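Side-chain contacts in beta-galactosidase BgaB (Bifidobacterium adolescentis, PDB 5VYM), which hydrolyses terminal non-reducing beta-D-galactose residues of beta-D-galactosides, above all Gal(beta1-4)Gal-containing oligosaccharides, the chain here being its trimerisation domain: residues B[12-15]-B[16-19]; B[30-33]-B[34-37]; B[51-54]-B[55-58]; B[76-79]-B[80-83]; B[116-119]-B[120-123]. All blocks are in the same frame, centred on the assembly; numbering follows the deposited sequence.

Contact 1: B[12-15]-B[16-19]; sequences SAES and EWAT
The indole of Trp-17 folds back along the first turn of helix 13-20, the helix that follows strand 7-11 of the parallel sheet, and lies against Ala-13 and Glu-14. Its six-membered ring takes the two aliphatic groups: CZ3 of Trp-17 is 3.7 Å from Glu-14 CG, and CZ2 of Trp-17 is 4.1 Å from Ala-13 CB. Ala-13 O rides over a face of the same indole, offset toward its rim, with Trp-17 CG 3.1 Å away; its hydrogen bond, however, is the helical one from Trp-17 N at 2.9 Å. The torsion explains the overlap: Trp-17 CG stands beside its own backbone N, anti to the carbonyl carbon (chi1 -57°), which turns the ring toward the start of the helix. Glu-14 runs alongside and points the same way, its carboxylate plane tilted 45° from the ring; CG does the touching, and CA lies over a face. Farther round the helix, Ser-15 O receives Thr-19 N at 2.9 Å and a weak second bond from Thr-19 OG1. That hydroxyl has its stronger partner in His-31 N, and Glu-16 OE1 accepts from Trp-32 N, so two side chains of this helix meet backbone N-H groups that open helix 31-44. Ser-12 holds the N-cap position, where Ser-12 OG and Ser-15 OG share a hydrogen bond of 2.9 Å.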
loop_
_atom_site.group_PDB
_atom_site.type_symbol
_atom_site.label_atom_id
_atom_site.label_comp_id
_atom_site.label_asym_id
_atom_site.label_seq_id
_atom_site.Cartn_x
_atom_site.Cartn_y
_atom_site.Cartn_z
ATOM N N SER B 12 2.994 21.457 -4.113
ATOM C CA SER B 12 3.393 21.423 -2.710
ATOM C C SER B 12 4.322 22.601 -2.446
ATOM O O SER B 12 5.454 22.625 -2.941
ATOM C CB SER B 12 4.076 20.102 -2.369
ATOM O OG SER B 12 4.714 20.174 -1.106
ATOM N N ALA B 13 3.842 23.573 -1.668
ATOM C CA ALA B 13 4.668 24.730 -1.337
ATOM C C ALA B 13 5.914 24.317 -0.565
ATOM O O ALA B 13 7.004 24.854 -0.796
ATOM C CB ALA B 13 3.854 25.748 -0.539
ATOM N N GLU B 14 5.774 23.360 0.357
ATOM C CA GLU B 14 6.930 22.882 1.106
ATOM C C GLU B 14 7.971 22.267 0.179
ATOM O O GLU B 14 9.177 22.443 0.386
ATOM C CB GLU B 14 6.490 21.872 2.169
ATOM C CG GLU B 14 5.599 22.451 3.262
ATOM C CD GLU B 14 4.125 22.431 2.897
ATOM O OE1 GLU B 14 3.284 22.405 3.821
ATOM O OE2 GLU B 14 3.805 22.436 1.689
ATOM N N SER B 15 7.525 21.547 -0.854
ATOM C CA SER B 15 8.466 20.978 -1.815
ATOM C C SER B 15 9.186 22.074 -2.593
ATOM O O SER B 15 10.372 21.936 -2.918
ATOM C CB SER B 15 7.739 20.029 -2.768
ATOM O OG SER B 15 7.139 18.958 -2.058
ATOM N N GLU B 16 8.485 23.169 -2.898
ATOM C CA GLU B 16 9.129 24.294 -3.569
ATOM C C GLU B 16 10.149 24.966 -2.658
ATOM O O GLU B 16 11.190 25.443 -3.128
ATOM C CB GLU B 16 8.075 25.296 -4.040
ATOM C CG GLU B 16 8.641 26.554 -4.694
ATOM C CD GLU B 16 9.362 26.277 -6.006
ATOM O OE1 GLU B 16 9.231 25.159 -6.551
ATOM O OE2 GLU B 16 10.065 27.187 -6.497
ATOM N N TRP B 17 9.871 25.012 -1.353
ATOM C CA TRP B 17 10.843 25.551 -0.406
ATOM C C TRP B 17 12.113 24.709 -0.395
ATOM O O TRP B 17 13.227 25.243 -0.426
ATOM C CB TRP B 17 10.230 25.622 0.992
ATOM C CG TRP B 17 8.976 26.438 1.070
ATOM C CD1 TRP B 17 8.539 27.365 0.168
ATOM C CD2 TRP B 17 7.991 26.395 2.109
ATOM N NE1 TRP B 17 7.344 27.901 0.583
ATOM C CE2 TRP B 17 6.986 27.322 1.771
ATOM C CE3 TRP B 17 7.862 25.662 3.292
ATOM C CZ2 TRP B 17 5.868 27.536 2.574
ATOM C CZ3 TRP B 17 6.752 25.875 4.087
ATOM C CH2 TRP B 17 5.769 26.804 3.725
ATOM N N ALA B 18 11.961 23.383 -0.352
ATOM C CA ALA B 18 13.124 22.505 -0.424
ATOM C C ALA B 18 13.855 22.659 -1.750
ATOM O O ALA B 18 15.077 22.483 -1.810
ATOM C CB ALA B 18 12.703 21.050 -0.211
ATOM N N THR B 19 13.127 22.985 -2.819
ATOM C CA THR B 19 13.761 23.241 -4.109
ATOM C C THR B 19 14.644 24.483 -4.049
ATOM O O THR B 19 15.783 24.476 -4.531
ATOM C CB THR B 19 12.689 23.390 -5.191
ATOM O OG1 THR B 19 12.225 22.093 -5.589
ATOM C CG2 THR B 19 13.234 24.133 -6.400
#

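Contact 2: B[30-33]-B[34-37]; sequences NHWH and DVRD
Arg-36 N donates to Trp-32 O and Val-35 N to His-31 O, each at 2.9 Å, in the opening turns of helix 31-44, whose N-cap is Asn-30. The cap is made by the side chain: Asn-30 OD1 accepts His-33 N at 3.1 Å, in a nearly straight bond that meets the amide from above its plane. The same amide serves the imidazole, for Asn-30 ND2 lies over the centre of one face of His-33 while the guanidinium of Arg-36 lies flat on the other, the two planes only 5° apart and their centres 4.2 Å apart. A bend at chi3 (-49°) carries the guanidinium over to His-33, leaving the aliphatic part of Arg-36 to the indole. There Arg-36 CG makes a CH-pi contact, 3.9 Å from the centroid of the five-membered ring of Trp-32. With an alanine in place of Trp-32, this methylene would probably lose its aromatic cover and a gap would open beside Val-35 CG1, now 3.9 Å from Trp-32 CZ3. Trp-32 also meets Phe-11 edge-to-face. His-31 is pinned at both nitrogens, ND1 to Pro-67 O and NE2 to Ser-12 N, which is consistent with a proton on ND1. Its rotation settled, His-31 offers CE1 to Val-35 CG2 at 3.5 Å.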
loop_
_atom_site.group_PDB
_atom_site.type_symbol
_atom_site.label_atom_id
_atom_site.label_comp_id
_atom_site.label_asym_id
_atom_site.label_seq_id
_atom_site.Cartn_x
_atom_site.Cartn_y
_atom_site.Cartn_z
ATOM N N ASN B 30 13.533 21.001 -9.542
ATOM C CA ASN B 30 12.752 22.220 -9.356
ATOM C C ASN B 30 11.280 21.833 -9.390
ATOM O O ASN B 30 10.776 21.405 -10.434
ATOM C CB ASN B 30 13.080 23.256 -10.432
ATOM C CG ASN B 30 12.512 24.629 -10.120
ATOM O OD1 ASN B 30 11.345 24.767 -9.753
ATOM N ND2 ASN B 30 13.343 25.656 -10.262
ATOM N N HIS B 31 10.594 21.989 -8.257
ATOM C CA HIS B 31 9.213 21.522 -8.164
ATOM C C HIS B 31 8.295 22.310 -9.091
ATOM O O HIS B 31 7.578 21.726 -9.914
ATOM C CB HIS B 31 8.718 21.608 -6.720
ATOM C CG HIS B 31 7.264 21.291 -6.567
ATOM N ND1 HIS B 31 6.656 20.251 -7.236
ATOM C CD2 HIS B 31 6.295 21.882 -5.829
ATOM C CE1 HIS B 31 5.375 20.213 -6.915
ATOM N NE2 HIS B 31 5.130 21.192 -6.063
ATOM N N TRP B 32 8.303 23.640 -8.975
ATOM C CA TRP B 32 7.376 24.443 -9.767
ATOM C C TRP B 32 7.686 24.364 -11.256
ATOM O O TRP B 32 6.764 24.389 -12.079
ATOM C CB TRP B 32 7.390 25.900 -9.304
ATOM C CG TRP B 32 6.469 26.755 -10.115
ATOM C CD1 TRP B 32 6.822 27.732 -11.000
ATOM C CD2 TRP B 32 5.039 26.688 -10.138
ATOM N NE1 TRP B 32 5.697 28.287 -11.562
ATOM C CE2 TRP B 32 4.589 27.663 -11.050
ATOM C CE3 TRP B 32 4.094 25.901 -9.471
ATOM C CZ2 TRP B 32 3.238 27.872 -11.312
ATOM C CZ3 TRP B 32 2.753 26.111 -9.732
ATOM C CH2 TRP B 32 2.338 27.089 -10.646
ATOM N N HIS B 33 8.967 24.277 -11.622
ATOM C CA HIS B 33 9.304 24.097 -13.029
ATOM C C HIS B 33 8.823 22.749 -13.543
ATOM O O HIS B 33 8.424 22.635 -14.708
ATOM C CB HIS B 33 10.812 24.244 -13.238
ATOM C CG HIS B 33 11.298 25.658 -13.151
ATOM N ND1 HIS B 33 12.572 26.031 -13.519
ATOM C CD2 HIS B 33 10.678 26.789 -12.738
ATOM C CE1 HIS B 33 12.717 27.332 -13.337
ATOM N NE2 HIS B 33 11.583 27.816 -12.865
ATOM N N ASP B 34 8.844 21.721 -12.692
ATOM C CA ASP B 34 8.298 20.428 -13.088
ATOM C C ASP B 34 6.784 20.504 -13.239
ATOM O O ASP B 34 6.209 19.865 -14.129
ATOM C CB ASP B 34 8.693 19.360 -12.067
ATOM C CG ASP B 34 8.851 17.983 -12.688
ATOM O OD1 ASP B 34 8.652 17.850 -13.914
ATOM O OD2 ASP B 34 9.179 17.032 -11.947
ATOM N N VAL B 35 6.125 21.295 -12.388
ATOM C CA VAL B 35 4.681 21.483 -12.503
ATOM C C VAL B 35 4.332 22.173 -13.816
ATOM O O VAL B 35 3.389 21.777 -14.510
ATOM C CB VAL B 35 4.148 22.270 -11.291
ATOM C CG1 VAL B 35 2.693 22.658 -11.505
ATOM C CG2 VAL B 35 4.304 21.455 -10.018
ATOM N N ARG B 36 5.086 23.217 -14.178
ATOM C CA ARG B 36 4.804 23.935 -15.418
ATOM C C ARG B 36 5.014 23.044 -16.636
ATOM O O ARG B 36 4.224 23.085 -17.587
ATOM C CB ARG B 36 5.680 25.185 -15.522
ATOM C CG ARG B 36 5.452 26.210 -14.427
ATOM C CD ARG B 36 6.183 27.510 -14.730
ATOM N NE ARG B 36 7.576 27.285 -15.110
ATOM C CZ ARG B 36 8.492 28.245 -15.185
ATOM N NH1 ARG B 36 8.168 29.498 -14.897
ATOM N NH2 ARG B 36 9.735 27.953 -15.541
ATOM N N ASP B 37 6.076 22.234 -16.628
ATOM C CA ASP B 37 6.334 21.344 -17.755
ATOM C C ASP B 37 5.208 20.333 -17.929
ATOM O O ASP B 37 4.769 20.069 -19.054
ATOM C CB ASP B 37 7.674 20.632 -17.567
ATOM C CG ASP B 37 8.859 21.554 -17.784
ATOM O OD1 ASP B 37 8.641 22.736 -18.123
ATOM O OD2 ASP B 37 10.009 21.094 -17.616
#

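Contact 3: B[51-54]-B[55-58]; sequences IVPL and AYDW
Pro-53 and Tyr-56 are the first and last residues of a type I beta turn, closed by the bond from Tyr-56 N to Pro-53 O at 3.1 Å, that takes the chain out of strand 50-53, an outermost strand of the parallel sheet in this amidotransferase-like trimerisation domain. The turn brings the two side chains together as well. Pro-53 lays its ring over a face of Tyr-56 in a CH-pi contact: CG of Pro-53 is 3.8 Å from the centroid of the tyrosine ring, 23° off the normal and displaced toward the rim, and CD of Pro-53 is 3.5 Å from Tyr-56 CD1. Val-52 extends the apolar patch with its CG1 at 3.8 Å from Tyr-56 CB. Beyond the turn, Trp-58 swings back to the strand end, its NE1 giving a hydrogen bond to Leu-54 O at 3.0 Å with an N-H...O angle of 153°; the oxygen lies close to the indole plane, at the edge. CG of Trp-58 sits between its backbone N and carbonyl carbon, chi1 35°, short of the staggered value. The leucine side chain runs alongside the indole, and CD1 of Leu-54 is 4.4 Å from Trp-58 CZ2. Arg-79 of helix 74-85 fastens the loop from beyond: NH1 binds Leu-54 O, which thus has two donors, and NH2 binds Tyr-56 O. Phe-83 of the same helix meets the Trp-58 ring edge-to-face. At the indole edge, near its plane, Val-52 CG1 comes to 4.3 Å from Trp-58 CD1.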
loop_
_atom_site.group_PDB
_atom_site.type_symbol
_atom_site.label_atom_id
_atom_site.label_comp_id
_atom_site.label_asym_id
_atom_site.label_seq_id
_atom_site.Cartn_x
_atom_site.Cartn_y
_atom_site.Cartn_z
ATOM N N ILE B 51 -3.961 22.831 -12.020
ATOM C CA ILE B 51 -2.945 22.838 -10.975
ATOM C C ILE B 51 -3.651 23.095 -9.653
ATOM O O ILE B 51 -4.255 24.156 -9.457
ATOM C CB ILE B 51 -1.860 23.889 -11.247
ATOM C CG1 ILE B 51 -1.145 23.579 -12.565
ATOM C CG2 ILE B 51 -0.867 23.931 -10.095
ATOM C CD1 ILE B 51 -0.086 24.588 -12.937
ATOM N N VAL B 52 -3.590 22.121 -8.751
ATOM C CA VAL B 52 -4.324 22.149 -7.492
ATOM C C VAL B 52 -3.317 22.048 -6.359
ATOM O O VAL B 52 -2.420 21.205 -6.416
ATOM C CB VAL B 52 -5.357 21.011 -7.392
ATOM C CG1 VAL B 52 -6.091 21.070 -6.061
ATOM C CG2 VAL B 52 -6.335 21.082 -8.554
ATOM N N PRO B 53 -3.410 22.884 -5.324
ATOM C CA PRO B 53 -2.536 22.712 -4.159
ATOM C C PRO B 53 -2.736 21.346 -3.520
ATOM O O PRO B 53 -3.841 20.800 -3.498
ATOM C CB PRO B 53 -2.971 23.842 -3.219
ATOM C CG PRO B 53 -3.563 24.871 -4.118
ATOM C CD PRO B 53 -4.222 24.110 -5.234
ATOM N N LEU B 54 -1.638 20.801 -2.991
ATOM C CA LEU B 54 -1.669 19.460 -2.414
ATOM C C LEU B 54 -2.661 19.369 -1.262
ATOM O O LEU B 54 -3.320 18.337 -1.081
ATOM C CB LEU B 54 -0.263 19.066 -1.957
ATOM C CG LEU B 54 -0.080 17.717 -1.264
ATOM C CD1 LEU B 54 -0.645 16.597 -2.113
ATOM C CD2 LEU B 54 1.390 17.466 -0.966
ATOM N N ALA B 55 -2.792 20.439 -0.476
ATOM C CA ALA B 55 -3.668 20.414 0.689
ATOM C C ALA B 55 -5.148 20.444 0.330
ATOM O O ALA B 55 -5.979 20.153 1.196
ATOM C CB ALA B 55 -3.343 21.586 1.615
ATOM N N TYR B 56 -5.500 20.780 -0.909
ATOM C CA TYR B 56 -6.901 20.907 -1.278
ATOM C C TYR B 56 -7.520 19.536 -1.545
ATOM O O TYR B 56 -6.835 18.515 -1.634
ATOM C CB TYR B 56 -7.060 21.811 -2.500
ATOM C CG TYR B 56 -6.878 23.287 -2.211
ATOM C CD1 TYR B 56 -7.033 24.234 -3.216
ATOM C CD2 TYR B 56 -6.550 23.732 -0.938
ATOM C CE1 TYR B 56 -6.868 25.583 -2.959
ATOM C CE2 TYR B 56 -6.381 25.078 -0.672
ATOM C CZ TYR B 56 -6.542 25.999 -1.686
ATOM O OH TYR B 56 -6.376 27.339 -1.424
ATOM N N ASP B 57 -8.846 19.529 -1.676
ATOM C CA ASP B 57 -9.613 18.305 -1.903
ATOM C C ASP B 57 -9.632 18.017 -3.399
ATOM O O ASP B 57 -10.454 18.564 -4.139
ATOM C CB ASP B 57 -11.024 18.451 -1.343
ATOM C CG ASP B 57 -11.865 17.199 -1.529
ATOM O OD1 ASP B 57 -11.303 16.136 -1.865
ATOM O OD2 ASP B 57 -13.097 17.282 -1.338
ATOM N N TRP B 58 -8.727 17.148 -3.849
ATOM C CA TRP B 58 -8.674 16.721 -5.241
ATOM C C TRP B 58 -9.252 15.325 -5.444
ATOM O O TRP B 58 -8.927 14.665 -6.436
ATOM C CB TRP B 58 -7.238 16.780 -5.761
ATOM C CG TRP B 58 -6.206 16.429 -4.734
ATOM C CD1 TRP B 58 -5.414 17.298 -4.045
ATOM C CD2 TRP B 58 -5.856 15.117 -4.277
ATOM N NE1 TRP B 58 -4.590 16.610 -3.187
ATOM C CE2 TRP B 58 -4.841 15.269 -3.311
ATOM C CE3 TRP B 58 -6.299 13.829 -4.591
ATOM C CZ2 TRP B 58 -4.263 14.183 -2.657
ATOM C CZ3 TRP B 58 -5.725 12.752 -3.940
ATOM C CH2 TRP B 58 -4.718 12.936 -2.984
#

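Contact 4: B[76-79]-B[80-83]; sequences DTQR and LADF
Gln-78 and Asp-82, one turn apart on helix 74-85 of the beta-alpha-beta unit 63-66, 74-85, 89-93, join their side chains through a weak hydrogen bond from Gln-78 NE2 to Asp-82 OD2 at 3.2 Å. Gln-78 first runs extended, with CG opposite its backbone N (chi1 -178°), then bends at chi2 (64°), which turns NE2 toward the Asp-82 carboxylate. Asp-82 leans the other way, CG beside its own N, and the amide and carboxylate planes end 53° apart. Asp-82 OD2 also accepts Glu-171 N. A leucine in place of Asp-82 would probably leave Gln-78 NE2 and Glu-171 N without this acceptor and the glutamine amide freer to turn. On another side of the helix Arg-79 bends at chi3 and reaches back to Asp-76 in a salt bridge, NH1 to Asp-76 OD1 at 3.2 Å. The oxygen lies in the guanidinium plane but is itself approached from above the carboxylate, and the guanidinium also faces the loop after strand 50-53. Toward the sheet, where Leu-80 packs on Val-64 and Leu-66, Leu-80 CG also rests 3.6 Å from Asp-76 O.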
loop_
_atom_site.group_PDB
_atom_site.type_symbol
_atom_site.label_atom_id
_atom_site.label_comp_id
_atom_site.label_asym_id
_atom_site.label_seq_id
_atom_site.Cartn_x
_atom_site.Cartn_y
_atom_site.Cartn_z
ATOM N N ASP B 76 -0.496 12.557 3.713
ATOM C CA ASP B 76 -0.707 12.838 2.296
ATOM C C ASP B 76 -0.446 11.604 1.441
ATOM O O ASP B 76 -1.141 11.378 0.443
ATOM C CB ASP B 76 0.170 14.008 1.852
ATOM C CG ASP B 76 -0.382 15.352 2.295
ATOM O OD1 ASP B 76 -1.596 15.433 2.584
ATOM O OD2 ASP B 76 0.394 16.330 2.347
ATOM N N THR B 77 0.551 10.796 1.809
ATOM C CA THR B 77 0.749 9.522 1.124
ATOM C C THR B 77 -0.466 8.620 1.305
ATOM O O THR B 77 -0.862 7.900 0.381
ATOM C CB THR B 77 2.016 8.835 1.638
ATOM O OG1 THR B 77 3.125 9.735 1.540
ATOM C CG2 THR B 77 2.321 7.592 0.819
ATOM N N GLN B 78 -1.081 8.663 2.490
ATOM C CA GLN B 78 -2.301 7.899 2.726
ATOM C C GLN B 78 -3.452 8.420 1.874
ATOM O O GLN B 78 -4.285 7.637 1.402
ATOM C CB GLN B 78 -2.664 7.943 4.211
ATOM C CG GLN B 78 -3.896 7.130 4.579
ATOM C CD GLN B 78 -3.710 5.648 4.331
ATOM O OE1 GLN B 78 -2.698 5.064 4.716
ATOM N NE2 GLN B 78 -4.687 5.031 3.677
ATOM N N ARG B 79 -3.518 9.739 1.667
ATOM C CA ARG B 79 -4.568 10.297 0.818
ATOM C C ARG B 79 -4.437 9.803 -0.616
ATOM O O ARG B 79 -5.443 9.529 -1.281
ATOM C CB ARG B 79 -4.531 11.825 0.861
ATOM C CG ARG B 79 -4.948 12.433 2.191
ATOM C CD ARG B 79 -4.742 13.940 2.182
ATOM N NE ARG B 79 -5.586 14.599 1.189
ATOM C CZ ARG B 79 -5.305 15.775 0.636
ATOM N NH1 ARG B 79 -4.192 16.417 0.968
ATOM N NH2 ARG B 79 -6.129 16.303 -0.258
ATOM N N LEU B 80 -3.202 9.682 -1.111
ATOM C CA LEU B 80 -2.991 9.133 -2.447
ATOM C C LEU B 80 -3.395 7.666 -2.510
ATOM O O LEU B 80 -4.016 7.230 -3.486
ATOM C CB LEU B 80 -1.530 9.300 -2.861
ATOM C CG LEU B 80 -1.024 10.724 -3.090
ATOM C CD1 LEU B 80 0.479 10.714 -3.300
ATOM C CD2 LEU B 80 -1.726 11.355 -4.280
ATOM N N ALA B 81 -3.054 6.891 -1.477
ATOM C CA ALA B 81 -3.410 5.476 -1.467
ATOM C C ALA B 81 -4.921 5.289 -1.430
ATOM O O ALA B 81 -5.464 4.444 -2.150
ATOM C CB ALA B 81 -2.751 4.775 -0.281
ATOM N N ASP B 82 -5.616 6.068 -0.597
ATOM C CA ASP B 82 -7.075 6.017 -0.584
ATOM C C ASP B 82 -7.647 6.445 -1.929
ATOM O O ASP B 82 -8.591 5.828 -2.438
ATOM C CB ASP B 82 -7.626 6.902 0.535
ATOM C CG ASP B 82 -7.384 6.320 1.915
ATOM O OD1 ASP B 82 -7.574 5.098 2.090
ATOM O OD2 ASP B 82 -7.000 7.086 2.825
ATOM N N PHE B 83 -7.087 7.503 -2.517
ATOM C CA PHE B 83 -7.562 7.982 -3.810
ATOM C C PHE B 83 -7.373 6.923 -4.890
ATOM O O PHE B 83 -8.272 6.680 -5.702
ATOM C CB PHE B 83 -6.832 9.277 -4.175
ATOM C CG PHE B 83 -7.116 9.770 -5.563
ATOM C CD1 PHE B 83 -6.241 9.498 -6.602
ATOM C CD2 PHE B 83 -8.251 10.517 -5.828
ATOM C CE1 PHE B 83 -6.496 9.955 -7.881
ATOM C CE2 PHE B 83 -8.513 10.978 -7.103
ATOM C CZ PHE B 83 -7.633 10.696 -8.133
#

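Contact 5: B[116-119]-B[120-123]; sequences GLLR and SMLG
Gly-116 O is gripped twice by Ser-120: by the backbone N at 2.8 Å and by the hydroxyl OG, as donor, at 2.9 Å. The OG approaches from above the carbonyl plane, brought there by a chi1 of -62° that sets it beside its own N. Gly-116 is the N-cap of helix 117-122, and its phi of 105° suits glycine, since a side chain would run into the preceding carbonyl oxygen. Its CA lies over a face of the Arg-119 guanidinium, offset toward the rim, 3.2 Å above the plane; a CB there would crowd Arg-119 NH2. Arg-119 NE pairs with Asp-115 of the second subunit, whose charge would offset that of Arg-119 beside nearby Arg-125. The remaining side chains are apolar. Leu-118 and Leu-122 run side by side toward Val-92 of the sheet, CG of Leu-118 being 4.0 Å from Leu-122 CD1, while Leu-117 and Met-121 turn to helix 74-85. Gly-123, with positive phi, ends the helix. Tyr-200 of the second subunit packs on Met-121. A short helix thus divides its chemistry: polar bonds fix its start, Leu-118 and Leu-122 seat it on the sheet, and a buried arginine ties it to the partner chain through charge.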
loop_
_atom_site.group_PDB
_atom_site.type_symbol
_atom_site.label_atom_id
_atom_site.label_comp_id
_atom_site.label_asym_id
_atom_site.label_seq_id
_atom_site.Cartn_x
_atom_site.Cartn_y
_atom_site.Cartn_z
ATOM N N GLY B 116 6.933 2.595 2.721
ATOM C CA GLY B 116 6.597 1.535 1.793
ATOM C C GLY B 116 5.266 1.706 1.098
ATOM O O GLY B 116 5.008 1.005 0.111
ATOM N N LEU B 117 4.415 2.618 1.575
ATOM C CA LEU B 117 3.104 2.805 0.963
ATOM C C LEU B 117 3.235 3.248 -0.490
ATOM O O LEU B 117 2.559 2.714 -1.377
ATOM C CB LEU B 117 2.293 3.817 1.773
ATOM C CG LEU B 117 0.872 4.106 1.290
ATOM C CD1 LEU B 117 0.118 2.812 1.068
ATOM C CD2 LEU B 117 0.138 4.983 2.288
ATOM N N LEU B 118 4.111 4.219 -0.755
ATOM C CA LEU B 118 4.298 4.674 -2.128
ATOM C C LEU B 118 4.907 3.577 -2.993
ATOM O O LEU B 118 4.499 3.392 -4.146
ATOM C CB LEU B 118 5.166 5.932 -2.148
ATOM C CG LEU B 118 5.224 6.694 -3.475
ATOM C CD1 LEU B 118 3.822 6.999 -3.984
ATOM C CD2 LEU B 118 6.030 7.974 -3.318
ATOM N N ARG B 119 5.880 2.837 -2.454
ATOM C CA ARG B 119 6.433 1.701 -3.186
ATOM C C ARG B 119 5.354 0.674 -3.505
ATOM O O ARG B 119 5.304 0.141 -4.620
ATOM C CB ARG B 119 7.558 1.048 -2.383
ATOM C CG ARG B 119 8.791 1.908 -2.217
ATOM C CD ARG B 119 9.954 1.101 -1.663
ATOM N NE ARG B 119 9.691 0.577 -0.325
ATOM C CZ ARG B 119 10.000 1.211 0.802
ATOM N NH1 ARG B 119 10.582 2.402 0.756
ATOM N NH2 ARG B 119 9.730 0.658 1.976
ATOM N N SER B 120 4.480 0.387 -2.535
ATOM C CA SER B 120 3.432 -0.605 -2.750
ATOM C C SER B 120 2.473 -0.168 -3.850
ATOM O O SER B 120 2.080 -0.978 -4.697
ATOM C CB SER B 120 2.673 -0.859 -1.448
ATOM O OG SER B 120 3.533 -1.388 -0.455
ATOM N N MET B 121 2.083 1.109 -3.851
ATOM C CA MET B 121 1.233 1.625 -4.920
ATOM C C MET B 121 1.906 1.467 -6.278
ATOM O O MET B 121 1.299 0.972 -7.234
ATOM C CB MET B 121 0.896 3.097 -4.665
ATOM C CG MET B 121 0.120 3.373 -3.386
ATOM S SD MET B 121 -0.038 5.145 -3.081
ATOM C CE MET B 121 -0.651 5.689 -4.670
ATOM N N LEU B 122 3.173 1.875 -6.373
ATOM C CA LEU B 122 3.882 1.891 -7.646
ATOM C C LEU B 122 4.351 0.512 -8.093
ATOM O O LEU B 122 4.596 0.317 -9.289
ATOM C CB LEU B 122 5.083 2.834 -7.558
ATOM C CG LEU B 122 4.770 4.315 -7.340
ATOM C CD1 LEU B 122 6.037 5.097 -7.033
ATOM C CD2 LEU B 122 4.067 4.886 -8.558
ATOM N N GLY B 123 4.480 -0.444 -7.176
ATOM C CA GLY B 123 5.036 -1.735 -7.536
ATOM C C GLY B 123 6.498 -1.684 -7.923
ATOM O O GLY B 123 6.949 -2.497 -8.736
#

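In the fold
Contacts 1 and 2 lie on successive helices, 13-20 and 31-44, toward one end of the domain, where exposed indole, imidazole and guanidinium groups pack on the outside and polar side chains join the helices inside. Contact 3 follows at the end of strand 50-53, touching contact 2 through Ile-51 and contact 4 through Arg-79. Contact 4, about 5 Å from the chain's centre to its own, pairs charged and amide groups along its length and toward neighbouring loops while its apolar face meets strand 63-66. Contact 5 is the most buried of the five and the one most engaged with the second subunit; Leu-117 and Met-121 pack it against Ala-81 of contact 4.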